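Local coordinates for protein DNA polymerase sliding clamp 3 (Sulfolobus tokodaii, PDB 3AIZ) that forms, with partner subunits, a ring around DNA that tethers the polymerase catalytic subunit and other proteins to DNA during high-speed replication, at residues Arg16-Phe21 with Asn204-Met208; Asp23-Leu27 with Ile114-Glu118; Asp32-Ile36 with Asp48-Ala53; Thr155-Glu159 with Glu216-Gly220; Pro211-Glu216 with Arg228-Pro232. All blocks are in the same frame, centred on the assembly; numbering follows the deposited sequence.

Contact 1 (Arg16-Phe21 with Asn204-Met208); sequences RTLEEF and NTSKM. With SO4 (sulfate ion), chain G.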
# COMPACT_ATOMS: atom_id res chain seq x y z
N ARG C 16 16.48 1.81 -26.50
CA ARG C 16 15.66 2.49 -25.50
C ARG C 16 16.55 3.35 -24.61
O ARG C 16 16.13 4.39 -24.11
CB ARG C 16 14.87 1.48 -24.68
CG ARG C 16 14.00 0.56 -25.52
CD ARG C 16 13.27 -0.46 -24.67
NE ARG C 16 12.36 0.18 -23.71
CZ ARG C 16 11.55 -0.48 -22.90
NH1 ARG C 16 11.52 -1.81 -22.93
NH2 ARG C 16 10.76 0.18 -22.07
N THR C 17 17.79 2.91 -24.42
CA THR C 17 18.78 3.69 -23.69
C THR C 17 19.12 4.95 -24.47
O THR C 17 19.17 6.05 -23.92
CB THR C 17 20.08 2.90 -23.44
OG1 THR C 17 19.81 1.77 -22.61
CG2 THR C 17 21.11 3.79 -22.77
N LEU C 18 19.34 4.79 -25.77
CA LEU C 18 19.72 5.90 -26.64
C LEU C 18 18.65 6.98 -26.70
O LEU C 18 18.96 8.16 -26.90
CB LEU C 18 20.04 5.40 -28.05
CG LEU C 18 21.27 4.49 -28.19
CD1 LEU C 18 21.41 4.00 -29.62
CD2 LEU C 18 22.52 5.22 -27.74
N GLU C 19 17.39 6.59 -26.54
CA GLU C 19 16.29 7.55 -26.55
C GLU C 19 16.51 8.66 -25.52
O GLU C 19 16.08 9.79 -25.71
CB GLU C 19 14.95 6.86 -26.28
CG GLU C 19 14.33 6.20 -27.49
CD GLU C 19 12.97 5.59 -27.18
OE1 GLU C 19 12.82 4.99 -26.09
OE2 GLU C 19 12.06 5.71 -28.02
N GLU C 20 17.18 8.31 -24.43
CA GLU C 20 17.45 9.25 -23.35
C GLU C 20 18.42 10.34 -23.78
O GLU C 20 18.47 11.41 -23.17
CB GLU C 20 18.01 8.51 -22.13
CG GLU C 20 17.14 7.38 -21.62
CD GLU C 20 15.91 7.86 -20.87
OE1 GLU C 20 15.77 9.09 -20.68
OE2 GLU C 20 15.09 7.01 -20.46
N PHE C 21 19.18 10.08 -24.84
CA PHE C 21 20.24 10.99 -25.26
C PHE C 21 19.97 11.67 -26.60
O PHE C 21 20.18 12.88 -26.74
CB PHE C 21 21.58 10.26 -25.30
CG PHE C 21 22.01 9.71 -23.98
CD1 PHE C 21 21.65 8.43 -23.60
CD2 PHE C 21 22.76 10.48 -23.10
CE1 PHE C 21 22.04 7.91 -22.38
CE2 PHE C 21 23.15 9.97 -21.88
CZ PHE C 21 22.79 8.69 -21.51
N ASN C 204 20.74 7.72 -17.00
CA ASN C 204 20.03 7.37 -18.23
C ASN C 204 20.63 6.20 -19.00
O ASN C 204 20.13 5.82 -20.06
CB ASN C 204 19.89 8.59 -19.14
CG ASN C 204 18.90 9.61 -18.60
OD1 ASN C 204 18.11 9.32 -17.71
ND2 ASN C 204 18.95 10.83 -19.14
N THR C 205 21.71 5.62 -18.47
CA THR C 205 22.33 4.47 -19.11
C THR C 205 21.94 3.17 -18.42
O THR C 205 22.39 2.09 -18.79
CB THR C 205 23.88 4.58 -19.13
OG1 THR C 205 24.39 4.49 -17.79
CG2 THR C 205 24.30 5.91 -19.74
N SER C 206 21.08 3.29 -17.41
CA SER C 206 20.66 2.14 -16.61
C SER C 206 19.91 1.08 -17.41
O SER C 206 19.97 -0.11 -17.09
CB SER C 206 19.81 2.60 -15.42
OG SER C 206 18.72 3.40 -15.85
N LYS C 207 19.20 1.50 -18.46
CA LYS C 207 18.45 0.56 -19.29
C LYS C 207 19.35 -0.32 -20.16
O LYS C 207 18.88 -0.97 -21.09
CB LYS C 207 17.41 1.29 -20.14
CG LYS C 207 16.06 1.45 -19.45
CD LYS C 207 15.04 2.15 -20.34
CE LYS C 207 15.09 3.66 -20.17
NZ LYS C 207 16.43 4.23 -20.51
N MET C 208 20.65 -0.32 -19.85
CA MET C 208 21.59 -1.23 -20.50
C MET C 208 21.69 -2.53 -19.71
O MET C 208 22.42 -3.44 -20.08
CB MET C 208 22.97 -0.58 -20.63
CG MET C 208 23.06 0.53 -21.67
SD MET C 208 22.85 -0.07 -23.36
CE MET C 208 24.12 -1.34 -23.42
S SO4 G . 11.23 3.71 -21.83
O1 SO4 G . 12.27 4.70 -21.54
O2 SO4 G . 11.43 3.19 -23.19
O3 SO4 G . 11.32 2.62 -20.87
O4 SO4 G . 9.92 4.34 -21.74
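Thr17 and Lys207 bring their CA atoms within 5.4 Å and Glu20 and Asn204 theirs within 6.0 Å, as the end region of helix 8-18 and the turn that follows it lie along the loop behind helix 199-203. Thr17 lies in the buried part of the join. Its OG1 bonds back to Tyr13 O in its own helix, its methyl CG2 rests against Asn204 O and Thr205 CA, and Met208 packs CG and SD against the same side chain, nearest to OG1. Phe21 continues this apolar strip: CZ reaches Thr205 CG2 at 3.6 Å and Asn204 CB at 3.7 Å, with ring and amide planes 80° apart. Glu20 folds over Asn204, its CB 3.5 Å from Asn204 CB, and the carboxylate stacks on the amide with the planes 25° apart. A bend at chi2 of Glu20 (-75°) turns that carboxylate toward Lys207, whose own bent chain delivers NZ to OE2 at 3.1 Å. This salt bridge uses the anti side of the carboxylate and lies near the solvent. Beside it sits a sulfate, probably from the crystallisation liquor. The edge of the Arg16 guanidinium grips it through NE to O2 (3.2 Å) and NH2 to O3 (2.8 Å), and Lys207 CE lies close by. Arg16, here holding a sulfate, lies on a helix whose place is consistent with the inner wall of a PCNA ring, where helices face the DNA that passes through the centre.

Contact 2 (Asp23-Leu27 with Ile114-Glu118); sequences DEITL and IVASE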
# COMPACT_ATOMS: atom_id res chain seq x y z
N ASP C 23 17.64 11.90 -30.57
CA ASP C 23 16.36 11.73 -31.26
C ASP C 23 16.50 10.87 -32.51
O ASP C 23 15.69 9.97 -32.75
CB ASP C 23 15.77 13.09 -31.64
CG ASP C 23 15.34 13.90 -30.43
OD1 ASP C 23 15.13 13.29 -29.35
OD2 ASP C 23 15.19 15.13 -30.55
N GLU C 24 17.52 11.15 -33.31
CA GLU C 24 17.78 10.39 -34.52
C GLU C 24 19.10 9.64 -34.40
O GLU C 24 20.10 10.19 -33.94
CB GLU C 24 17.82 11.32 -35.74
CG GLU C 24 18.32 10.67 -37.03
CD GLU C 24 19.83 10.71 -37.17
OE1 GLU C 24 20.45 11.72 -36.77
OE2 GLU C 24 20.41 9.72 -37.69
N ILE C 25 19.10 8.37 -34.80
CA ILE C 25 20.33 7.60 -34.82
C ILE C 25 20.65 7.14 -36.24
O ILE C 25 19.76 7.05 -37.09
CB ILE C 25 20.27 6.37 -33.90
CG1 ILE C 25 19.38 5.28 -34.50
CG2 ILE C 25 19.78 6.76 -32.51
CD1 ILE C 25 19.44 3.98 -33.74
N THR C 26 21.92 6.87 -36.49
CA THR C 26 22.36 6.42 -37.80
C THR C 26 22.93 5.01 -37.72
O THR C 26 24.09 4.82 -37.34
CB THR C 26 23.44 7.36 -38.37
OG1 THR C 26 22.91 8.69 -38.46
CG2 THR C 26 23.87 6.90 -39.75
N LEU C 27 22.11 4.03 -38.06
CA LEU C 27 22.57 2.65 -38.12
C LEU C 27 23.57 2.49 -39.25
O LEU C 27 23.22 2.57 -40.42
CB LEU C 27 21.38 1.70 -38.33
CG LEU C 27 20.29 1.75 -37.26
CD1 LEU C 27 19.10 0.90 -37.67
CD2 LEU C 27 20.83 1.31 -35.91
N ILE C 114 15.87 9.33 -43.25
CA ILE C 114 16.02 10.75 -42.98
C ILE C 114 17.49 11.15 -43.06
O ILE C 114 18.38 10.29 -43.05
CB ILE C 114 15.47 11.11 -41.59
CG1 ILE C 114 16.11 10.23 -40.52
CG2 ILE C 114 13.96 10.95 -41.57
CD1 ILE C 114 15.52 10.43 -39.14
N VAL C 115 17.75 12.45 -43.14
CA VAL C 115 19.12 12.94 -43.19
C VAL C 115 19.88 12.59 -41.91
O VAL C 115 19.43 12.90 -40.81
CB VAL C 115 19.18 14.46 -43.43
CG1 VAL C 115 18.77 14.79 -44.86
CG2 VAL C 115 18.30 15.19 -42.44
N ALA C 116 21.01 11.92 -42.07
CA ALA C 116 21.81 11.48 -40.94
C ALA C 116 23.12 12.25 -40.85
O ALA C 116 23.94 12.21 -41.77
CB ALA C 116 22.07 9.98 -41.03
N SER C 117 23.31 12.95 -39.74
CA SER C 117 24.54 13.70 -39.51
C SER C 117 25.72 12.76 -39.27
O SER C 117 25.54 11.62 -38.84
CB SER C 117 24.38 14.63 -38.31
OG SER C 117 23.34 15.56 -38.52
N GLU C 118 26.92 13.24 -39.56
CA GLU C 118 28.14 12.51 -39.24
C GLU C 118 28.67 13.00 -37.90
O GLU C 118 28.82 14.20 -37.69
CB GLU C 118 29.19 12.70 -40.33
CG GLU C 118 28.80 12.15 -41.69
CD GLU C 118 29.86 12.39 -42.75
OE1 GLU C 118 30.86 13.07 -42.44
OE2 GLU C 118 29.68 11.91 -43.89
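Thr26 and Ala116 mark the closest backbone approach, 6.0 Å between CA atoms, where strand 24-27 passes alongside a segment that is neither helix nor regular strand and makes no backbone hydrogen bond to it. Residues 114-118 lie in the long loop between strands 106-111 and 130-135, the interdomain connecting loop of the PCNA fold, which here passes over the edge region of the large sheet. The strand divides its side chains in the usual alternating way. Ile25 points away from the loop, and both it and Leu27 pack on Phe15 of helix 8-18, whereas Glu24 and Thr26 face the loop. Glu24 and Ile114 run antiparallel alongside one another, with the aliphatic CG of Glu24 3.5 Å from Ile114 CD1. Further along, Ala116 CB lies 3.8 Å from Thr26 CG2 and 3.7 Å from Glu24 OE2. The contact is thus small and mostly van der Waals in character, and partly open to solvent; its centre lies about 17 Å from the centre of the chain. Crystal neighbours also touch residues 114-118, so the lattice may influence the loop's path. A bend at chi2 of Glu24 (-86°) lays the carboxylate along its strand instead of sending it outward. There it is held by one bond within the strand: Thr26 OG1 donates to the syn lone pair of Glu24 OE2, 2.8 Å away.

Contact 3 (Asp32-Ile36 with Asp48-Ala53); sequences DGLKI and DILIPA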
# COMPACT_ATOMS: atom_id res chain seq x y z
N ASP C 32 32.51 -5.25 -40.64
CA ASP C 32 32.89 -5.69 -39.30
C ASP C 32 31.67 -5.89 -38.40
O ASP C 32 31.63 -6.81 -37.59
CB ASP C 32 33.86 -4.69 -38.67
CG ASP C 32 35.19 -4.63 -39.39
OD1 ASP C 32 35.44 -5.51 -40.25
OD2 ASP C 32 35.99 -3.72 -39.10
N GLY C 33 30.68 -5.01 -38.55
CA GLY C 33 29.47 -5.10 -37.75
C GLY C 33 28.68 -3.80 -37.74
O GLY C 33 29.01 -2.86 -38.46
N LEU C 34 27.65 -3.75 -36.90
CA LEU C 34 26.80 -2.57 -36.80
C LEU C 34 27.42 -1.51 -35.89
O LEU C 34 27.55 -1.71 -34.69
CB LEU C 34 25.41 -2.95 -36.28
CG LEU C 34 24.46 -1.79 -35.98
CD1 LEU C 34 24.29 -0.91 -37.20
CD2 LEU C 34 23.12 -2.32 -35.50
N LYS C 35 27.80 -0.39 -36.48
CA LYS C 35 28.34 0.73 -35.72
C LYS C 35 27.28 1.81 -35.53
O LYS C 35 26.64 2.24 -36.49
CB LYS C 35 29.58 1.32 -36.40
CG LYS C 35 30.75 0.35 -36.49
CD LYS C 35 31.94 0.99 -37.17
CE LYS C 35 33.10 0.01 -37.27
NZ LYS C 35 34.31 0.64 -37.88
N ILE C 36 27.09 2.23 -34.29
CA ILE C 36 26.14 3.28 -33.97
C ILE C 36 26.85 4.36 -33.17
O ILE C 36 27.55 4.07 -32.21
CB ILE C 36 24.95 2.75 -33.15
CG1 ILE C 36 24.26 1.61 -33.90
CG2 ILE C 36 23.97 3.88 -32.86
CD1 ILE C 36 23.17 0.94 -33.09
N ASP C 48 29.41 5.76 -28.42
CA ASP C 48 30.06 4.96 -29.45
C ASP C 48 29.75 3.48 -29.25
O ASP C 48 30.28 2.84 -28.34
CB ASP C 48 31.57 5.20 -29.42
CG ASP C 48 32.29 4.49 -30.54
OD1 ASP C 48 31.74 4.43 -31.66
OD2 ASP C 48 33.41 3.98 -30.30
N ILE C 49 28.90 2.94 -30.11
CA ILE C 49 28.47 1.55 -30.00
C ILE C 49 28.99 0.70 -31.15
O ILE C 49 28.99 1.12 -32.30
CB ILE C 49 26.94 1.44 -29.95
CG1 ILE C 49 26.38 2.25 -28.76
CG2 ILE C 49 26.51 -0.01 -29.85
CD1 ILE C 49 24.87 2.27 -28.69
N LEU C 50 29.42 -0.52 -30.82
CA LEU C 50 29.85 -1.48 -31.83
C LEU C 50 29.20 -2.83 -31.58
O LEU C 50 29.45 -3.47 -30.55
CB LEU C 50 31.37 -1.62 -31.84
CG LEU C 50 31.90 -2.74 -32.75
CD1 LEU C 50 31.48 -2.51 -34.19
CD2 LEU C 50 33.42 -2.84 -32.64
N ILE C 51 28.37 -3.27 -32.52
CA ILE C 51 27.72 -4.57 -32.43
C ILE C 51 28.25 -5.46 -33.55
O ILE C 51 27.72 -5.44 -34.66
CB ILE C 51 26.20 -4.43 -32.54
CG1 ILE C 51 25.68 -3.40 -31.54
CG2 ILE C 51 25.53 -5.78 -32.31
CD1 ILE C 51 24.19 -3.17 -31.61
N PRO C 52 29.29 -6.24 -33.25
CA PRO C 52 29.99 -7.09 -34.22
C PRO C 52 29.05 -8.06 -34.93
O PRO C 52 27.98 -8.37 -34.42
CB PRO C 52 30.99 -7.86 -33.36
CG PRO C 52 31.21 -7.00 -32.17
CD PRO C 52 29.89 -6.34 -31.91
N ALA C 53 29.47 -8.54 -36.10
CA ALA C 53 28.67 -9.48 -36.87
C ALA C 53 28.32 -10.72 -36.06
O ALA C 53 27.22 -11.26 -36.17
CB ALA C 53 29.41 -9.87 -38.14
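Ile36 and Ile49, with Leu34 and Ile51, form the buried face of the antiparallel hairpin made by strands 33-39 and 45-52, whose local axes run 4.5 Å apart at 169°. Two hydrogen-bonded pairs hold it. Leu34 and Ile51 exchange both N-H...O bonds at 2.8 Å, and Ile36 N reaches Ile49 O at 3.0 Å while Ile49 N returns to Ile36 O at 2.7 Å, nearly along the C=O axis. On this face Leu34 and Ile51 project together as flanking neighbours, CB to CB 4.1 Å. Helix 8-18 covers the isoleucines: Phe15 touches Ile36, Ile14 and Leu18 touch Ile49, and Phe11 touches Ile51, while Phe56 touches Leu34 and Ile51.

The other face is looser and nearer solvent. Lys35 and Leu50 form a non-hydrogen-bonded pair there, and their contact is between the lysine methylene CG and Leu50 CD1, at 3.7 Å; the extended lysine chain then carries its ammonium away from the hairpin. Asp48 leans over the same side and makes a salt bridge with Arg37. At the open end, Gly33 lies opposite Pro52 with CA atoms 4.1 Å apart, an approach eased by the lack of a glycine side chain. Ala53 N still bonds to Asp32 O beyond it. Since Gly33 and Pro52 are a non-hydrogen-bonded pair, the missing proline N-H costs the hairpin nothing here. The chemistry implies a two-sided element: backbone bonds set the register, branched aliphatic groups seal the helix side, and the opposite face, with Lys35, Asp48 and Leu50, is more polar.

Contact 4 (Thr155-Glu159 with Glu216-Gly220); sequences TFKAE and EIAFG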
# COMPACT_ATOMS: atom_id res chain seq x y z
N THR C 155 29.54 12.40 -7.97
CA THR C 155 30.99 12.38 -7.81
C THR C 155 31.51 10.95 -7.90
O THR C 155 31.16 10.10 -7.08
CB THR C 155 31.43 12.99 -6.47
OG1 THR C 155 31.24 14.41 -6.50
CG2 THR C 155 32.90 12.70 -6.22
N PHE C 156 32.35 10.69 -8.90
CA PHE C 156 33.05 9.42 -9.02
C PHE C 156 34.42 9.56 -8.37
O PHE C 156 35.26 10.32 -8.85
CB PHE C 156 33.21 9.02 -10.48
CG PHE C 156 31.96 8.43 -11.09
CD1 PHE C 156 30.84 9.21 -11.30
CD2 PHE C 156 31.93 7.10 -11.47
CE1 PHE C 156 29.70 8.67 -11.86
CE2 PHE C 156 30.80 6.55 -12.04
CZ PHE C 156 29.68 7.34 -12.23
N LYS C 157 34.64 8.83 -7.29
CA LYS C 157 35.90 8.92 -6.56
C LYS C 157 36.53 7.55 -6.36
O LYS C 157 35.90 6.63 -5.84
CB LYS C 157 35.70 9.62 -5.22
CG LYS C 157 36.97 9.81 -4.40
CD LYS C 157 36.75 10.82 -3.29
CE LYS C 157 37.95 10.91 -2.37
NZ LYS C 157 38.12 9.67 -1.57
N ALA C 158 37.79 7.41 -6.77
CA ALA C 158 38.52 6.17 -6.59
C ALA C 158 39.58 6.33 -5.50
O ALA C 158 40.41 7.24 -5.56
CB ALA C 158 39.16 5.74 -7.90
N GLU C 159 39.54 5.44 -4.51
CA GLU C 159 40.49 5.49 -3.41
C GLU C 159 40.85 4.08 -2.92
O GLU C 159 39.98 3.34 -2.46
CB GLU C 159 39.93 6.32 -2.25
CG GLU C 159 40.89 6.50 -1.09
CD GLU C 159 40.33 7.41 -0.01
OE1 GLU C 159 39.19 7.18 0.44
OE2 GLU C 159 41.04 8.36 0.39
N GLU C 216 32.45 -1.56 -17.76
CA GLU C 216 33.75 -1.01 -17.39
C GLU C 216 33.65 0.49 -17.13
O GLU C 216 33.20 1.25 -17.98
CB GLU C 216 34.79 -1.31 -18.47
CG GLU C 216 35.01 -2.80 -18.70
CD GLU C 216 35.99 -3.08 -19.82
OE1 GLU C 216 36.95 -2.30 -19.99
OE2 GLU C 216 35.80 -4.09 -20.54
N ILE C 217 34.07 0.89 -15.93
CA ILE C 217 34.00 2.29 -15.51
C ILE C 217 35.39 2.90 -15.47
O ILE C 217 36.27 2.41 -14.76
CB ILE C 217 33.37 2.41 -14.11
CG1 ILE C 217 32.12 1.53 -14.01
CG2 ILE C 217 33.06 3.86 -13.79
CD1 ILE C 217 31.58 1.40 -12.60
N ALA C 218 35.59 3.97 -16.23
CA ALA C 218 36.89 4.65 -16.27
C ALA C 218 36.70 6.16 -16.22
O ALA C 218 35.79 6.70 -16.85
CB ALA C 218 37.65 4.24 -17.52
N PHE C 219 37.56 6.84 -15.48
CA PHE C 219 37.44 8.28 -15.32
C PHE C 219 38.69 8.90 -14.72
O PHE C 219 39.63 8.19 -14.35
CB PHE C 219 36.23 8.62 -14.44
CG PHE C 219 36.37 8.16 -13.02
CD1 PHE C 219 35.92 6.91 -12.63
CD2 PHE C 219 36.97 8.97 -12.07
CE1 PHE C 219 36.05 6.48 -11.33
CE2 PHE C 219 37.10 8.55 -10.76
CZ PHE C 219 36.64 7.30 -10.39
N GLY C 220 38.68 10.22 -14.61
CA GLY C 220 39.80 10.96 -14.04
C GLY C 220 39.48 12.43 -13.97
O GLY C 220 38.50 12.89 -14.58
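Phe156 and Phe219 meet where two strands of different sheets cross almost squarely, the local axes 8.0 Å apart and 92° to each other. No backbone hydrogen bond joins the segments; the Phe219 ring also lies against the backbone of Phe156 to Ala158. Phe156 starts with CB set over the centre of the Phe219 ring, 3.8 Å from its centroid and only 7° off the normal, a CH-pi contact. Past CG, the ring leads toward strand 216-220: CD2 comes 4.2 Å from Phe219 CD1 and 4.1 Å from Ile217 CG2. CE2, further out, closes on the same Ile217 methyl at 3.9 Å, the isoleucine lying roughly perpendicular to the phenylalanine. The rings themselves form a T-shaped pair, the edge of Phe156 turned toward the face of Phe219, with centroids 5.7 Å apart and planes at 67°. Two residues on, Ala158 CB touches Phe219 CZ at 3.9 Å, and its backbone N lies at the edge of that ring. Lys157, between Phe156 and Ala158, points the other way and makes a salt bridge with Glu159. The result is a layer made largely of apolar side chains in the C-terminal domain. Strand 153-159 belongs to the four-stranded sheet and strand 214-220 to the large one; Leu163 and Leu165 of strand 162-168, Leu225 of strand 223-231 and Phe130 of strand 130-135 fill in around the two phenylalanines.

Contact 5 (Pro211-Glu216 with Arg228-Pro232); sequences PSDTVE and RYNLP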
# COMPACT_ATOMS: atom_id res chain seq x y z
N PRO C 211 20.88 -6.02 -21.87
CA PRO C 211 21.82 -6.32 -22.96
C PRO C 211 23.25 -6.54 -22.49
O PRO C 211 23.94 -7.41 -23.02
CB PRO C 211 21.76 -5.06 -23.83
CG PRO C 211 20.50 -4.37 -23.45
CD PRO C 211 20.31 -4.67 -22.00
N SER C 212 23.69 -5.77 -21.50
CA SER C 212 25.08 -5.78 -21.07
C SER C 212 25.33 -6.71 -19.89
O SER C 212 24.63 -6.65 -18.88
CB SER C 212 25.55 -4.36 -20.74
OG SER C 212 26.94 -4.33 -20.46
N ASP C 213 26.34 -7.57 -20.02
CA ASP C 213 26.72 -8.47 -18.94
C ASP C 213 27.58 -7.76 -17.89
O ASP C 213 27.21 -7.70 -16.72
CB ASP C 213 27.46 -9.70 -19.49
CG ASP C 213 28.47 -9.34 -20.57
OD1 ASP C 213 29.59 -8.88 -20.23
OD2 ASP C 213 28.16 -9.53 -21.77
N THR C 214 28.71 -7.21 -18.33
CA THR C 214 29.59 -6.47 -17.44
C THR C 214 29.79 -5.04 -17.95
O THR C 214 29.64 -4.78 -19.14
CB THR C 214 30.96 -7.15 -17.28
OG1 THR C 214 31.65 -7.16 -18.54
CG2 THR C 214 30.79 -8.58 -16.79
N VAL C 215 30.15 -4.13 -17.05
CA VAL C 215 30.36 -2.74 -17.41
C VAL C 215 31.71 -2.24 -16.90
O VAL C 215 32.07 -2.47 -15.75
CB VAL C 215 29.24 -1.83 -16.86
CG1 VAL C 215 29.07 -2.04 -15.36
CG2 VAL C 215 29.52 -0.37 -17.18
N GLU C 216 32.45 -1.56 -17.76
CA GLU C 216 33.75 -1.01 -17.39
C GLU C 216 33.65 0.49 -17.13
O GLU C 216 33.20 1.25 -17.98
CB GLU C 216 34.79 -1.31 -18.47
CG GLU C 216 35.01 -2.80 -18.70
CD GLU C 216 35.99 -3.08 -19.82
OE1 GLU C 216 36.95 -2.30 -19.99
OE2 GLU C 216 35.80 -4.09 -20.54
N ARG C 228 31.68 1.79 -20.37
CA ARG C 228 31.60 0.82 -21.44
C ARG C 228 30.77 -0.37 -21.02
O ARG C 228 31.21 -1.21 -20.24
CB ARG C 228 33.00 0.35 -21.86
CG ARG C 228 32.98 -0.99 -22.59
CD ARG C 228 34.31 -1.30 -23.25
NE ARG C 228 34.60 -0.37 -24.34
CZ ARG C 228 35.51 -0.59 -25.28
NH1 ARG C 228 36.21 -1.72 -25.27
NH2 ARG C 228 35.71 0.30 -26.24
N TYR C 229 29.54 -0.44 -21.53
CA TYR C 229 28.69 -1.58 -21.29
C TYR C 229 29.02 -2.68 -22.28
O TYR C 229 28.64 -2.61 -23.45
CB TYR C 229 27.22 -1.19 -21.38
CG TYR C 229 26.74 -0.33 -20.24
CD1 TYR C 229 26.73 1.06 -20.35
CD2 TYR C 229 26.29 -0.90 -19.06
CE1 TYR C 229 26.28 1.85 -19.31
CE2 TYR C 229 25.85 -0.11 -18.01
CZ TYR C 229 25.85 1.26 -18.14
OH TYR C 229 25.41 2.04 -17.10
N ASN C 230 29.74 -3.70 -21.82
CA ASN C 230 30.15 -4.81 -22.67
C ASN C 230 28.96 -5.56 -23.24
O ASN C 230 27.95 -5.76 -22.57
CB ASN C 230 31.05 -5.77 -21.90
CG ASN C 230 32.37 -5.14 -21.49
OD1 ASN C 230 32.85 -5.35 -20.38
ND2 ASN C 230 32.95 -4.35 -22.39
N LEU C 231 29.09 -5.97 -24.50
CA LEU C 231 28.05 -6.73 -25.17
C LEU C 231 28.61 -8.08 -25.63
O LEU C 231 29.82 -8.22 -25.81
CB LEU C 231 27.52 -5.96 -26.38
CG LEU C 231 26.79 -4.65 -26.07
CD1 LEU C 231 26.53 -3.87 -27.35
CD2 LEU C 231 25.48 -4.92 -25.34
N PRO C 232 27.73 -9.07 -25.80
CA PRO C 232 28.14 -10.39 -26.28
C PRO C 232 28.94 -10.31 -27.58
O PRO C 232 28.78 -9.36 -28.34
CB PRO C 232 26.80 -11.10 -26.53
CG PRO C 232 25.86 -10.45 -25.58
CD PRO C 232 26.29 -9.01 -25.50
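Ser212 holds OG anti to its own nitrogen (chi1 -174°), which swings the hydroxyl across to Asn230 O, and a chi1 of 54° in Val215 sets CG2 opposite the backbone N, over the Tyr229 ring. The serine bond is 2.7 Å long; the same OG lies at the edge of the Tyr229 ring and also hydrogen-bonds Thr136 OG1. Val215 CG2 stands 3.9 Å from the ring centroid, over one face but offset toward the rim, a CH-pi contact. The local directions of strands 214-216 and 228-231 are 145° apart, a twisted antiparallel pair. Glu216 N gives a bond to Arg228 O at 2.8 Å, Arg228 N returns one to Glu216 O at 2.9 Å, and Asn230 N bonds to Thr214 O at 2.9 Å. Beyond the regular pairing, Pro211 CB packs on Leu231 CD2 at 4.0 Å.

On the face shared with Glu216, Arg228 NE makes a salt bridge to Asp238 OD1, and its side chain a cation-pi contact with Tyr236. Tyr229 OH instead bonds to Thr205. Within the large sheet the hairpin has strand 235-241 next to 223-231 and strand 130-135 next to 214-220, while helix 136-149 packs Thr136 and Phe139 against Val215 and Tyr229.

How the contacts relate
From the N terminus, helix 8-18 leads into contact 1, whose partner lies over 180 residues on; its long loop ties the N-terminal domain to the C-terminal one. Contact 2 is nested within it, bringing the interdomain loop back over strand 24-29, and contact 3, a short hairpin, is nested inside contact 2. Contact 4 opens before contact 1 closes, so the two cross. Contact 5 follows contact 1 in series but crosses contact 4, sharing Glu216 and strand 214-220. Contacts 2 to 5 all reach the same large sheet. Leu18 packs contact 1 on contact 3, Met208 packs it on contact 5, and Ile51 meets Leu231 between contacts 3 and 5.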